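Local structure of kcn28 (Kitasatospora, 6J31) at residues Leu186-Arg191 and Thr206-Cys211; Val250-Ala255 and Arg352-Val357; Gly32-Tyr37 and Gly51-Pro56; Leu232-Ser237 and Val287-Val292. The protein is of unknown function but has the GT-B fold, with a C-terminal domain of the erythromycin biosynthesis protein CIII-like family. All blocks are in the same frame, centred on the assembly; numbering follows the deposited sequence.

Contact 1: residues Leu186-Arg191 and Thr206-Cys211; sequences LVLVPR and TFIGPC
Thr-206 and Phe-207, on an outermost strand of the N-terminal sheet, pair in parallel with Leu-186 and Val-187, and the contact runs on into the largely buried loops beyond both strands. Val-187 bonds through both its backbone N and its backbone O: N donates to Thr-206 O (2.8 Å), and O accepts from Ile-208 N in a nearly straight bond (2.8 Å, 174° at the hydrogen). Past the strands, a weak bond from Gly-209 N to Val-189 O joins the loops. This is the last strand pair of the seven-stranded parallel sheet in the N-terminal Rossmann-like domain of a GT-B protein. The Leu-186 and Ile-208 side chains cross, CD2 of the leucine 3.9 Å from CG1 of the isoleucine, while helix 382-391 packs against Leu-186. In the loops, Leu-188 CD2 touches Cys-211 SG at 3.7 Å. On the sheet face opposite Leu-186, Val-187 lies alongside Phe-207, with CB 3.9 Å from CD1. One face of that ring is met by the CA and CB of Arg-191. The Arg-191 chain bends at chi3 (46°), bringing NH1 to 4.0 Å from Phe-207 CD2, with the guanidinium steeply inclined to the ring; NH1 also forms a salt bridge with Glu-202.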
# COMPACT_ATOMS: atom_id res chain seq x y z
N LEU A 186 0.82 -10.30 9.17
CA LEU A 186 1.54 -9.11 9.60
C LEU A 186 0.95 -7.94 8.83
O LEU A 186 1.10 -7.86 7.61
CB LEU A 186 3.04 -9.25 9.35
CG LEU A 186 3.76 -10.37 10.10
CD1 LEU A 186 5.23 -10.39 9.73
CD2 LEU A 186 3.58 -10.22 11.59
N VAL A 187 0.24 -7.07 9.53
CA VAL A 187 -0.42 -5.93 8.92
C VAL A 187 0.53 -4.75 9.02
O VAL A 187 0.81 -4.25 10.12
CB VAL A 187 -1.77 -5.62 9.58
CG1 VAL A 187 -2.55 -4.60 8.78
CG2 VAL A 187 -2.57 -6.90 9.76
N LEU A 188 1.03 -4.28 7.88
CA LEU A 188 2.10 -3.29 7.85
C LEU A 188 1.56 -1.87 7.98
O LEU A 188 2.03 -0.96 7.30
CB LEU A 188 2.89 -3.47 6.56
CG LEU A 188 3.71 -4.76 6.48
CD1 LEU A 188 4.84 -4.66 5.45
CD2 LEU A 188 4.25 -5.16 7.85
N VAL A 189 0.56 -1.67 8.83
CA VAL A 189 0.03 -0.34 9.13
C VAL A 189 -0.15 -0.24 10.64
O VAL A 189 -0.27 -1.26 11.33
CB VAL A 189 -1.31 -0.07 8.40
CG1 VAL A 189 -1.21 -0.38 6.92
CG2 VAL A 189 -2.43 -0.87 9.02
N PRO A 190 -0.12 0.97 11.19
CA PRO A 190 -0.45 1.14 12.62
C PRO A 190 -1.93 0.91 12.86
O PRO A 190 -2.75 1.03 11.95
CB PRO A 190 -0.05 2.59 12.91
CG PRO A 190 -0.11 3.27 11.58
CD PRO A 190 0.28 2.24 10.56
N ARG A 191 -2.27 0.60 14.11
CA ARG A 191 -3.67 0.32 14.42
C ARG A 191 -4.55 1.54 14.17
O ARG A 191 -5.73 1.38 13.83
CB ARG A 191 -3.81 -0.18 15.87
CG ARG A 191 -3.86 0.90 16.94
CD ARG A 191 -4.11 0.37 18.37
NE ARG A 191 -3.29 -0.79 18.72
CZ ARG A 191 -3.70 -2.05 18.66
NH1 ARG A 191 -4.93 -2.34 18.25
NH2 ARG A 191 -2.88 -3.03 19.00
N THR A 206 -1.42 -9.10 13.35
CA THR A 206 -0.52 -8.28 14.15
C THR A 206 -0.29 -6.95 13.44
O THR A 206 0.17 -6.94 12.30
CB THR A 206 0.81 -8.97 14.42
OG1 THR A 206 0.59 -10.16 15.19
CG2 THR A 206 1.75 -8.05 15.18
N PHE A 207 -0.59 -5.85 14.12
CA PHE A 207 -0.35 -4.52 13.57
C PHE A 207 1.12 -4.18 13.77
O PHE A 207 1.57 -3.98 14.90
CB PHE A 207 -1.27 -3.49 14.21
CG PHE A 207 -2.72 -3.70 13.89
CD1 PHE A 207 -3.19 -3.51 12.60
CD2 PHE A 207 -3.62 -4.08 14.88
CE1 PHE A 207 -4.52 -3.71 12.30
CE2 PHE A 207 -4.95 -4.27 14.58
CZ PHE A 207 -5.40 -4.09 13.29
N ILE A 208 1.87 -4.12 12.67
CA ILE A 208 3.32 -3.97 12.74
C ILE A 208 3.70 -2.51 12.53
O ILE A 208 4.71 -2.04 13.07
CB ILE A 208 4.00 -4.88 11.70
CG1 ILE A 208 3.80 -6.35 12.08
CG2 ILE A 208 5.48 -4.57 11.56
CD1 ILE A 208 4.60 -6.77 13.30
N GLY A 209 2.89 -1.78 11.77
CA GLY A 209 3.30 -0.50 11.27
C GLY A 209 4.24 -0.70 10.11
O GLY A 209 4.52 -1.83 9.69
N PRO A 210 4.77 0.40 9.56
CA PRO A 210 5.67 0.28 8.41
C PRO A 210 6.98 -0.39 8.79
O PRO A 210 7.45 -0.30 9.92
CB PRO A 210 5.90 1.74 8.00
CG PRO A 210 5.69 2.51 9.26
CD PRO A 210 4.58 1.79 9.97
N CYS A 211 7.55 -1.08 7.81
CA CYS A 211 8.85 -1.73 7.99
C CYS A 211 9.88 -0.83 7.32
O CYS A 211 10.00 -0.80 6.10
CB CYS A 211 8.82 -3.14 7.42
SG CYS A 211 7.79 -4.25 8.42

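Contact 2: residues Val250-Ala255 and Arg352-Val357; sequences VEVFAA and RLRAAV
Val-252, near the C-terminal end of helix 243-253, points at Leu-353 and Arg-354 of helix 350-362, in a helix-helix contact of the Rossmann-like C-terminal domain of the GT-B fold. Its CB already lies 4.0 Å from Leu-353 CD1. From there the side chain forks. Both methyls, CG1 and CG2, lie 3.9 Å from the same CD1; CG1, placed anti to the backbone N (chi1 166°), also reaches Arg-354, 3.5 Å from its CB and 3.8 Å from its CG. Only the aliphatic base of Arg-354 takes part; its chain then leads away. CG1 also lies over one face of the neighbouring Phe-253 ring, toward its rim. All these cross-helix contacts are apolar. Both helices touch strand 259-264, Phe-253 on Leu-261 and Val-357 on Trp-259. Phe-253 O, at the helix end, is bonded to Asn-280 ND2. The phenylalanine and Val-357 approach from opposite directions: the ring ends against both valine methyls, with Phe-253 CZ 3.8 Å from Val-357 CG1 and 4.0 Å from Val-357 CG2.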
# COMPACT_ATOMS: atom_id res chain seq x y z
N VAL A 250 -1.66 25.23 -9.32
CA VAL A 250 -0.81 26.37 -9.67
C VAL A 250 -1.59 27.67 -9.51
O VAL A 250 -1.06 28.68 -9.03
CB VAL A 250 -0.21 26.22 -11.08
CG1 VAL A 250 0.80 25.08 -11.11
CG2 VAL A 250 -1.28 25.99 -12.12
N GLU A 251 -2.87 27.67 -9.89
CA GLU A 251 -3.71 28.85 -9.71
C GLU A 251 -3.77 29.25 -8.24
O GLU A 251 -3.86 30.44 -7.92
CB GLU A 251 -5.11 28.60 -10.25
CG GLU A 251 -6.13 29.67 -9.85
CD GLU A 251 -7.53 29.38 -10.36
OE1 GLU A 251 -7.72 28.35 -11.04
OE2 GLU A 251 -8.44 30.18 -10.07
N VAL A 252 -3.79 28.27 -7.34
CA VAL A 252 -3.83 28.58 -5.91
C VAL A 252 -2.49 29.11 -5.43
O VAL A 252 -2.41 30.16 -4.79
CB VAL A 252 -4.26 27.34 -5.11
CG1 VAL A 252 -3.99 27.55 -3.63
CG2 VAL A 252 -5.74 27.05 -5.34
N PHE A 253 -1.41 28.38 -5.72
CA PHE A 253 -0.11 28.74 -5.17
C PHE A 253 0.53 29.90 -5.92
O PHE A 253 1.37 30.61 -5.34
CB PHE A 253 0.79 27.51 -5.16
CG PHE A 253 0.39 26.51 -4.11
CD1 PHE A 253 -0.50 25.49 -4.41
CD2 PHE A 253 0.87 26.61 -2.82
CE1 PHE A 253 -0.89 24.58 -3.45
CE2 PHE A 253 0.48 25.71 -1.86
CZ PHE A 253 -0.39 24.69 -2.17
N ALA A 254 0.18 30.11 -7.18
CA ALA A 254 0.35 31.42 -7.80
C ALA A 254 -0.74 32.35 -7.30
O ALA A 254 -1.92 32.11 -7.58
CB ALA A 254 0.30 31.31 -9.33
N ALA A 255 -0.35 33.39 -6.56
CA ALA A 255 -1.18 34.26 -5.73
C ALA A 255 -1.01 33.86 -4.28
O ALA A 255 -1.63 34.44 -3.38
CB ALA A 255 -2.67 34.26 -6.11
N ARG A 352 -11.39 26.98 -1.85
CA ARG A 352 -11.57 25.82 -0.98
C ARG A 352 -10.25 25.07 -0.80
O ARG A 352 -9.88 24.72 0.32
CB ARG A 352 -12.61 24.88 -1.57
CG ARG A 352 -14.07 25.16 -1.26
CD ARG A 352 -14.90 24.12 -1.99
NE ARG A 352 -14.56 22.75 -1.61
CZ ARG A 352 -14.96 21.67 -2.28
NH1 ARG A 352 -14.60 20.46 -1.88
NH2 ARG A 352 -15.72 21.80 -3.37
N LEU A 353 -9.54 24.81 -1.90
CA LEU A 353 -8.25 24.13 -1.80
C LEU A 353 -7.25 24.97 -1.02
O LEU A 353 -6.48 24.45 -0.21
CB LEU A 353 -7.72 23.78 -3.19
CG LEU A 353 -6.38 23.05 -3.43
CD1 LEU A 353 -5.13 23.90 -3.18
CD2 LEU A 353 -6.33 21.76 -2.61
N ARG A 354 -7.25 26.29 -1.26
CA ARG A 354 -6.31 27.16 -0.56
C ARG A 354 -6.60 27.23 0.93
O ARG A 354 -5.67 27.28 1.74
CB ARG A 354 -6.34 28.56 -1.18
CG ARG A 354 -5.30 29.51 -0.60
CD ARG A 354 -5.65 30.95 -0.90
NE ARG A 354 -6.96 31.31 -0.37
CZ ARG A 354 -7.17 31.85 0.82
NH1 ARG A 354 -8.40 32.13 1.22
NH2 ARG A 354 -6.14 32.11 1.62
N ALA A 355 -7.88 27.24 1.31
CA ALA A 355 -8.23 27.33 2.72
C ALA A 355 -7.69 26.13 3.49
O ALA A 355 -7.11 26.28 4.58
CB ALA A 355 -9.75 27.43 2.88
N ALA A 356 -7.87 24.93 2.95
CA ALA A 356 -7.34 23.74 3.60
C ALA A 356 -5.82 23.81 3.72
O ALA A 356 -5.26 23.45 4.76
CB ALA A 356 -7.75 22.49 2.82
N VAL A 357 -5.14 24.30 2.68
CA VAL A 357 -3.68 24.35 2.70
C VAL A 357 -3.19 25.31 3.77
O VAL A 357 -2.33 24.97 4.59
CB VAL A 357 -3.15 24.72 1.30
CG1 VAL A 357 -1.70 25.16 1.38
CG2 VAL A 357 -3.31 23.55 0.35

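Contact 3: residues Gly32-Tyr37 and Gly51-Pro56; sequences GHRVTY and GAELVP
Thr-36 and Tyr-37 pair in parallel with Glu-53 and Leu-54, and backbone hydrogen bonds carry the contact. Glu-53 is held through both its backbone N and its backbone O: N donates to Val-35 O (2.8 Å), and O accepts from Tyr-37 N (2.6 Å). One step on, Val-55 N donates to Tyr-37 O at 2.7 Å. Two CA-H...O contacts, from Thr-36 CA to Glu-53 O and from Leu-54 CA to Tyr-37 O, accompany these bonds.

The charged interaction is looser. Arg-34, extended from CG to NE, presents the edge of its guanidinium to the carboxylate of Glu-53, the two planes 31° apart. The salt bridge from NE to Glu-53 OE1 is long at 3.5 Å and the bond weak, though fairly straight; Asp-99 is the stronger partner, bound through NH2.

Apolar packing divides between the two faces. With Thr-36 and Glu-53 side by side, the threonine CG2 lies 3.8 Å from the glutamate CB, and Val-55 CG2 touches Thr-36 CB. The threonine OG1, set between the backbone N and carbonyl carbon (chi1 57°), turns instead to His-6 and Tyr-96. On the other face, Ala-52 CB touches both Val-35 CG1 (3.8 Å) and Tyr-37 CB (3.9 Å), and Ile-25 of helix 22-30 packs on both Val-35 and Ala-52.

Strand 53-56 is an outermost strand of the sheet, and with strand 34-39 and helix 44-49 it forms a beta-alpha-beta crossover, the repeating element of a Rossmann-like domain such as the N-terminal half of a GT-B protein.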
# COMPACT_ATOMS: atom_id res chain seq x y z
N GLY A 32 20.95 -13.84 8.40
CA GLY A 32 21.57 -15.08 8.00
C GLY A 32 20.66 -16.13 7.41
O GLY A 32 21.11 -17.27 7.20
N HIS A 33 19.40 -15.81 7.14
CA HIS A 33 18.49 -16.78 6.57
C HIS A 33 18.62 -16.83 5.05
O HIS A 33 19.00 -15.85 4.40
CB HIS A 33 17.04 -16.46 6.92
CG HIS A 33 16.75 -16.47 8.39
ND1 HIS A 33 16.84 -17.61 9.15
CD2 HIS A 33 16.37 -15.48 9.23
CE1 HIS A 33 16.53 -17.32 10.40
NE2 HIS A 33 16.24 -16.03 10.47
N ARG A 34 18.25 -17.97 4.48
CA ARG A 34 18.13 -18.09 3.03
C ARG A 34 16.71 -17.67 2.66
O ARG A 34 15.74 -18.35 3.01
CB ARG A 34 18.42 -19.50 2.55
CG ARG A 34 18.23 -19.63 1.05
CD ARG A 34 18.10 -21.06 0.59
NE ARG A 34 17.83 -21.12 -0.84
CZ ARG A 34 17.20 -22.12 -1.43
NH1 ARG A 34 16.79 -23.16 -0.71
NH2 ARG A 34 16.99 -22.10 -2.74
N VAL A 35 16.59 -16.55 1.95
CA VAL A 35 15.30 -15.99 1.57
C VAL A 35 15.17 -16.07 0.06
O VAL A 35 16.04 -15.57 -0.68
CB VAL A 35 15.14 -14.54 2.06
CG1 VAL A 35 13.75 -14.03 1.74
CG2 VAL A 35 15.41 -14.46 3.55
N THR A 36 14.12 -16.73 -0.41
CA THR A 36 13.76 -16.71 -1.82
C THR A 36 12.53 -15.83 -1.98
O THR A 36 11.68 -15.77 -1.09
CB THR A 36 13.49 -18.11 -2.37
OG1 THR A 36 12.47 -18.76 -1.60
CG2 THR A 36 14.77 -18.95 -2.31
N TYR A 37 12.46 -15.11 -3.09
CA TYR A 37 11.40 -14.14 -3.34
C TYR A 37 10.81 -14.42 -4.71
O TYR A 37 11.46 -14.17 -5.74
CB TYR A 37 11.94 -12.71 -3.23
CG TYR A 37 10.90 -11.62 -3.13
CD1 TYR A 37 9.60 -11.81 -3.60
CD2 TYR A 37 11.21 -10.40 -2.55
CE1 TYR A 37 8.66 -10.81 -3.50
CE2 TYR A 37 10.27 -9.40 -2.44
CZ TYR A 37 9.00 -9.61 -2.92
OH TYR A 37 8.06 -8.61 -2.81
N GLY A 51 18.25 -8.43 -1.69
CA GLY A 51 19.19 -9.47 -1.33
C GLY A 51 18.61 -10.87 -1.35
O GLY A 51 19.36 -11.83 -1.15
N ALA A 52 17.31 -11.01 -1.56
CA ALA A 52 16.73 -12.33 -1.62
C ALA A 52 16.94 -12.94 -3.01
O ALA A 52 17.20 -12.24 -3.99
CB ALA A 52 15.24 -12.29 -1.28
N GLU A 53 16.79 -14.25 -3.07
CA GLU A 53 16.94 -15.00 -4.30
C GLU A 53 15.66 -14.84 -5.12
O GLU A 53 14.58 -15.26 -4.67
CB GLU A 53 17.20 -16.46 -3.95
CG GLU A 53 17.95 -17.30 -4.97
CD GLU A 53 18.23 -18.69 -4.42
OE1 GLU A 53 18.70 -18.80 -3.26
OE2 GLU A 53 17.97 -19.68 -5.14
N LEU A 54 15.76 -14.23 -6.29
CA LEU A 54 14.58 -14.04 -7.14
C LEU A 54 14.12 -15.37 -7.73
O LEU A 54 14.90 -16.09 -8.37
CB LEU A 54 14.87 -13.04 -8.25
CG LEU A 54 13.80 -13.01 -9.35
CD1 LEU A 54 12.47 -12.47 -8.84
CD2 LEU A 54 14.28 -12.22 -10.56
N VAL A 55 12.85 -15.68 -7.54
CA VAL A 55 12.22 -16.86 -8.12
C VAL A 55 11.19 -16.36 -9.12
O VAL A 55 10.09 -15.96 -8.71
CB VAL A 55 11.60 -17.75 -7.03
CG1 VAL A 55 10.87 -18.94 -7.64
CG2 VAL A 55 12.67 -18.22 -6.06
N PRO A 56 11.50 -16.32 -10.41
CA PRO A 56 10.58 -15.69 -11.36
C PRO A 56 9.37 -16.56 -11.66
O PRO A 56 9.46 -17.78 -11.76
CB PRO A 56 11.45 -15.50 -12.61
CG PRO A 56 12.42 -16.64 -12.54
CD PRO A 56 12.72 -16.82 -11.07

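Contact 4: residues Leu232-Ser237 and Val287-Val292; sequences LVSLGS and VPQLAV
Strand 229-234 and the first turn of helix 289-294 meet in the Rossmann-like C-terminal domain of the GT-B fold, with Leu-232 packed on Val-292 and Ser-234 reaching Gln-289. The helix belongs to the connection between strands 281-284 and 298-301; strand 298-301 adjoins strand 229-234, while 281-284 lies beyond strand 259-264 on its other side. Pro-288 occupies the N-cap position of the helix, and Val-292 N bonds back to Pro-288 O to close the opening turn.

Leu-232 carries most of the packing. Its CG stands anti to the backbone N (chi1 169°), directing the whole branched end at the helix. A single methyl of Val-292, CG1, nestles along the leucine, 3.7 Å from CB and 3.9 Å from both CD1 and CD2, and the two side chains cross at about a right angle. Each leucine methyl has a further partner: CD2 lies 4.0 Å from Gln-289 CG, and CD1 lies 4.2 Å from Val-287 CG2, in the loop before the helix.

Beyond its contact with the leucine, the extended Gln-289 chain carries its amide to Ser-234. There the serine OG donates to Gln-289 OE1 in a weak bond of 3.4 Å, a polar link beside an otherwise apolar patch.

Phe-299 of strand 298-301 touches Leu-232, Ser-234 and Gln-289 alike, and Val-262 of strand 259-264 flanks Leu-232. Val-233, between the two contacting strand residues, packs instead against Cys-249 of helix 243-253.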
# COMPACT_ATOMS: atom_id res chain seq x y z
N LEU A 232 3.75 20.12 -1.19
CA LEU A 232 3.99 19.06 -2.16
C LEU A 232 2.65 18.49 -2.61
O LEU A 232 1.82 18.11 -1.78
CB LEU A 232 4.86 17.94 -1.57
CG LEU A 232 4.94 16.68 -2.44
CD1 LEU A 232 5.62 16.97 -3.78
CD2 LEU A 232 5.63 15.54 -1.71
N VAL A 233 2.43 18.47 -3.93
CA VAL A 233 1.24 17.87 -4.52
C VAL A 233 1.69 16.64 -5.29
O VAL A 233 2.42 16.74 -6.28
CB VAL A 233 0.50 18.85 -5.44
CG1 VAL A 233 -0.69 18.16 -6.11
CG2 VAL A 233 0.04 20.07 -4.66
N SER A 234 1.26 15.47 -4.83
CA SER A 234 1.67 14.21 -5.46
C SER A 234 0.54 13.21 -5.30
O SER A 234 0.35 12.65 -4.22
CB SER A 234 2.96 13.69 -4.84
OG SER A 234 3.51 12.64 -5.62
N LEU A 235 -0.21 12.99 -6.38
CA LEU A 235 -1.27 11.98 -6.36
C LEU A 235 -0.67 10.68 -6.87
O LEU A 235 -0.91 10.22 -7.99
CB LEU A 235 -2.43 12.45 -7.22
CG LEU A 235 -2.91 13.89 -7.01
CD1 LEU A 235 -4.09 14.18 -7.91
CD2 LEU A 235 -3.28 14.13 -5.55
N GLY A 236 0.12 10.05 -6.00
CA GLY A 236 0.94 8.93 -6.40
C GLY A 236 0.24 7.59 -6.49
O GLY A 236 0.71 6.61 -5.91
N SER A 237 -0.90 7.55 -7.17
CA SER A 237 -1.60 6.29 -7.40
C SER A 237 -1.65 5.93 -8.88
O SER A 237 -2.72 5.62 -9.42
CB SER A 237 -3.00 6.34 -6.79
OG SER A 237 -3.70 5.12 -6.98
N VAL A 287 9.41 13.00 -7.95
CA VAL A 287 10.24 13.73 -6.98
C VAL A 287 10.72 12.75 -5.92
O VAL A 287 10.11 11.68 -5.72
CB VAL A 287 9.46 14.89 -6.32
CG1 VAL A 287 8.70 15.71 -7.34
CG2 VAL A 287 8.52 14.36 -5.26
N PRO A 288 11.80 13.08 -5.23
CA PRO A 288 12.17 12.29 -4.05
C PRO A 288 11.21 12.62 -2.92
O PRO A 288 11.44 13.58 -2.17
CB PRO A 288 13.60 12.74 -3.74
CG PRO A 288 13.68 14.12 -4.30
CD PRO A 288 12.78 14.14 -5.51
N GLN A 289 10.14 11.84 -2.79
CA GLN A 289 9.02 12.24 -1.95
C GLN A 289 9.45 12.46 -0.50
O GLN A 289 9.12 13.49 0.10
CB GLN A 289 7.90 11.20 -2.02
CG GLN A 289 6.64 11.64 -1.32
CD GLN A 289 5.41 10.92 -1.82
OE1 GLN A 289 4.94 11.16 -2.94
NE2 GLN A 289 4.87 10.04 -1.00
N LEU A 290 10.20 11.52 0.06
CA LEU A 290 10.63 11.66 1.45
C LEU A 290 11.52 12.88 1.64
O LEU A 290 11.51 13.50 2.71
CB LEU A 290 11.35 10.39 1.90
CG LEU A 290 10.41 9.24 2.27
CD1 LEU A 290 11.20 8.02 2.72
CD2 LEU A 290 9.42 9.68 3.34
N ALA A 291 12.32 13.23 0.62
CA ALA A 291 13.16 14.42 0.71
C ALA A 291 12.31 15.69 0.70
O ALA A 291 12.57 16.62 1.48
CB ALA A 291 14.17 14.44 -0.44
N VAL A 292 11.32 15.76 -0.19
CA VAL A 292 10.45 16.94 -0.24
C VAL A 292 9.62 17.04 1.04
O VAL A 292 9.44 18.14 1.58
CB VAL A 292 9.56 16.89 -1.49
CG1 VAL A 292 8.59 18.07 -1.50
CG2 VAL A 292 10.42 16.90 -2.74

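In the fold
From the N terminus, contact 3 comes first, closing a short beta-alpha-beta loop at one margin of the N-terminal sheet. Contact 1 follows and closes a second local loop at the opposite margin of that sheet; the two centres lie about 22 Å apart. The chain then enters the C-terminal domain, where the remaining contacts cross: contact 4 opens at 232-237, contact 2 opens at 250-255, contact 4 closes at 287-292 and contact 2 only at 352-357. Contact 4 joins a helix to a sheet strand, whereas contact 2 ties two helices together; their nearest atoms are about 5 Å apart. Contacts 2 and 3, with centres about 47 Å apart, lie in different domains.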